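Enoyl-CoA hydratase carB homologue (Streptomyces cattleya, PDB 5O34) is a crotonase-superfamily enzyme that probably makes a carboxymethylproline-type precursor of the antibiotic thienamycin, as the related carbapenem enzyme CarB does. Local coordinates at residues Pro141-Ile146 / Glu235-Ile240. Numbering follows the deposited sequence.
Sequences PVIAAI and ELARTI
In the crotonase fold a helix packs on one face of the central sheet, and here I143 of strand 142-146 points into helix 229-242, whose 235-240 turns run almost antiparallel to the strand (174°), the axes of these short segments approaching to 9.9 Å. The CD1 methyl of I143 carries most of the contact. With CG1 anti to its carbonyl carbon (chi1 -60°) and chi2 extended, that methyl reaches the helix, where it meets I240 tip to tip, CD1 to CD1 at 3.7 Å. It also lies 4.0 Å from CG of L236, and the small side chain of A237 lets CD1 of I143 come within 3.7 Å of the A237 backbone N, touching the helix backbone itself. At the start of the strand, P141 and I240 lie alongside one another, pointing opposite ways, with CG of P141 3.6 Å from CG2 of I240. The two branches of I240 thus serve different partners, a use well suited to a beta-branched residue. Beyond the contact, L236 and I240 also pack on T205 and L204 of a second subunit. Every side chain that meets here is apolar and buried, so at this contact van der Waals packing and the hydrophobic effect hold helix to strand.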
ATOM      1  N   PRO A 141      -9.379   8.188  18.255  1.00 51.87           N
ATOM      2  CA  PRO A 141      -9.439   6.954  17.458  1.00 51.24           C
ATOM      3  C   PRO A 141     -10.861   6.416  17.410  1.00 54.66           C
ATOM      4  O   PRO A 141     -11.621   6.571  18.366  1.00 54.18           O
ATOM      5  CB  PRO A 141      -8.521   5.982  18.211  1.00 53.02           C
ATOM      6  CG  PRO A 141      -7.736   6.817  19.122  1.00 57.86           C
ATOM      7  CD  PRO A 141      -8.620   7.965  19.498  1.00 53.74           C
ATOM      8  N   VAL A 142     -11.220   5.809  16.281  1.00 51.02           N
ATOM      9  CA  VAL A 142     -12.549   5.258  16.044  1.00 50.68           C
ATOM     10  C   VAL A 142     -12.412   3.775  15.713  1.00 54.03           C
ATOM     11  O   VAL A 142     -11.637   3.411  14.830  1.00 53.70           O
ATOM     12  CB  VAL A 142     -13.310   6.035  14.927  1.00 54.46           C
ATOM     13  CG1 VAL A 142     -14.765   5.589  14.835  1.00 54.09           C
ATOM     14  CG2 VAL A 142     -13.224   7.546  15.142  1.00 54.26           C
ATOM     15  N   ILE A 143     -13.177   2.925  16.416  1.00 50.49           N
ATOM     16  CA  ILE A 143     -13.200   1.479  16.201  1.00 49.92           C
ATOM     17  C   ILE A 143     -14.510   1.115  15.538  1.00 54.81           C
ATOM     18  O   ILE A 143     -15.552   1.449  16.068  1.00 56.19           O
ATOM     19  CB  ILE A 143     -13.011   0.678  17.521  1.00 52.43           C
ATOM     20  CG1 ILE A 143     -11.667   0.994  18.195  1.00 52.49           C
ATOM     21  CG2 ILE A 143     -13.187  -0.840  17.296  1.00 52.58           C
ATOM     22  CD1 ILE A 143     -11.616   0.583  19.661  1.00 57.74           C
ATOM     23  N   ALA A 144     -14.470   0.419  14.400  1.00 51.35           N
ATOM     24  CA  ALA A 144     -15.679  -0.065  13.743  1.00 50.95           C
ATOM     25  C   ALA A 144     -15.848  -1.546  14.129  1.00 54.55           C
ATOM     26  O   ALA A 144     -14.889  -2.311  14.052  1.00 53.62           O
ATOM     27  CB  ALA A 144     -15.567   0.091  12.237  1.00 51.43           C
ATOM     28  N   ALA A 145     -17.040  -1.918  14.626  1.00 52.13           N
ATOM     29  CA  ALA A 145     -17.362  -3.290  15.045  1.00 52.12           C
ATOM     30  C   ALA A 145     -18.438  -3.836  14.106  1.00 55.48           C
ATOM     31  O   ALA A 145     -19.576  -3.368  14.109  1.00 53.74           O
ATOM     32  CB  ALA A 145     -17.821  -3.308  16.492  1.00 52.94           C
ATOM     33  N   ILE A 146     -18.023  -4.763  13.229  1.00 54.18           N
ATOM     34  CA  ILE A 146     -18.820  -5.342  12.144  1.00 54.31           C
ATOM     35  C   ILE A 146     -19.255  -6.794  12.467  1.00 63.78           C
ATOM     36  O   ILE A 146     -18.407  -7.666  12.666  1.00 63.57           O
ATOM     37  CB  ILE A 146     -18.033  -5.189  10.799  1.00 55.42           C
ATOM     38  CG1 ILE A 146     -17.473  -3.745  10.644  1.00 54.02           C
ATOM     39  CG2 ILE A 146     -18.893  -5.570   9.596  1.00 55.76           C
ATOM     40  CD1 ILE A 146     -16.436  -3.483   9.504  1.00 53.46           C
ATOM     41  N   GLU A 235     -13.052  -3.895  25.086  1.00 56.97           N
ATOM     42  CA  GLU A 235     -11.763  -4.215  25.719  1.00 56.88           C
ATOM     43  C   GLU A 235     -10.662  -3.410  25.015  1.00 60.36           C
ATOM     44  O   GLU A 235      -9.841  -2.787  25.689  1.00 60.62           O
ATOM     45  CB  GLU A 235     -11.456  -5.725  25.658  1.00 58.14           C
ATOM     46  CG  GLU A 235     -10.121  -6.099  26.285  1.00 67.96           C
ATOM     47  CD  GLU A 235      -9.714  -7.561  26.265  1.00 96.01           C
ATOM     48  OE1 GLU A 235     -10.477  -8.406  25.737  1.00 92.36           O
ATOM     49  OE2 GLU A 235      -8.616  -7.861  26.791  1.00 92.86           O
ATOM     50  N   LEU A 236     -10.681  -3.390  23.666  1.00 56.17           N
ATOM     51  CA  LEU A 236      -9.715  -2.617  22.884  1.00 55.92           C
ATOM     52  C   LEU A 236      -9.911  -1.111  23.100  1.00 57.01           C
ATOM     53  O   LEU A 236      -8.920  -0.393  23.263  1.00 55.59           O
ATOM     54  CB  LEU A 236      -9.742  -2.991  21.385  1.00 56.28           C
ATOM     55  CG  LEU A 236      -8.830  -2.176  20.442  1.00 60.97           C
ATOM     56  CD1 LEU A 236      -7.347  -2.335  20.789  1.00 60.71           C
ATOM     57  CD2 LEU A 236      -9.082  -2.551  19.018  1.00 64.54           C
ATOM     58  N   ALA A 237     -11.179  -0.649  23.147  1.00 53.54           N
ATOM     59  CA  ALA A 237     -11.510   0.761  23.416  1.00 53.80           C
ATOM     60  C   ALA A 237     -10.951   1.201  24.775  1.00 59.31           C
ATOM     61  O   ALA A 237     -10.403   2.297  24.883  1.00 59.05           O
ATOM     62  CB  ALA A 237     -13.010   0.964  23.372  1.00 54.51           C
ATOM     63  N   ARG A 238     -11.028   0.304  25.782  1.00 58.27           N
ATOM     64  CA  ARG A 238     -10.507   0.491  27.137  1.00 58.81           C
ATOM     65  C   ARG A 238      -8.978   0.644  27.113  1.00 61.93           C
ATOM     66  O   ARG A 238      -8.455   1.550  27.766  1.00 61.91           O
ATOM     67  CB  ARG A 238     -10.929  -0.689  28.032  1.00 60.85           C
ATOM     68  CG  ARG A 238     -11.464  -0.270  29.392  1.00 72.73           C
ATOM     69  CD  ARG A 238     -12.289  -1.366  30.042  1.00 79.66           C
ATOM     70  NE  ARG A 238     -13.657  -1.428  29.520  1.00 82.87           N
ATOM     71  CZ  ARG A 238     -14.241  -2.535  29.064  1.00 87.38           C
ATOM     72  NH1 ARG A 238     -13.577  -3.687  29.046  1.00 66.59           N
ATOM     73  NH2 ARG A 238     -15.489  -2.498  28.624  1.00 72.38           N
ATOM     74  N   THR A 239      -8.269  -0.211  26.331  1.00 57.69           N
ATOM     75  CA  THR A 239      -6.805  -0.142  26.168  1.00 56.77           C
ATOM     76  C   THR A 239      -6.393   1.217  25.547  1.00 59.79           C
ATOM     77  O   THR A 239      -5.509   1.893  26.088  1.00 58.50           O
ATOM     78  CB  THR A 239      -6.296  -1.349  25.354  1.00 60.81           C
ATOM     79  OG1 THR A 239      -6.644  -2.565  26.029  1.00 60.26           O
ATOM     80  CG2 THR A 239      -4.782  -1.303  25.112  1.00 56.14           C
ATOM     81  N   ILE A 240      -7.061   1.615  24.434  1.00 56.17           N
ATOM     82  CA  ILE A 240      -6.803   2.889  23.744  1.00 55.84           C
ATOM     83  C   ILE A 240      -7.067   4.053  24.696  1.00 59.86           C
ATOM     84  O   ILE A 240      -6.218   4.937  24.822  1.00 59.51           O
ATOM     85  CB  ILE A 240      -7.559   3.038  22.389  1.00 58.33           C
ATOM     86  CG1 ILE A 240      -7.244   1.854  21.431  1.00 58.58           C
ATOM     87  CG2 ILE A 240      -7.208   4.379  21.739  1.00 57.82           C
ATOM     88  CD1 ILE A 240      -8.145   1.727  20.190  1.00 63.35           C
TER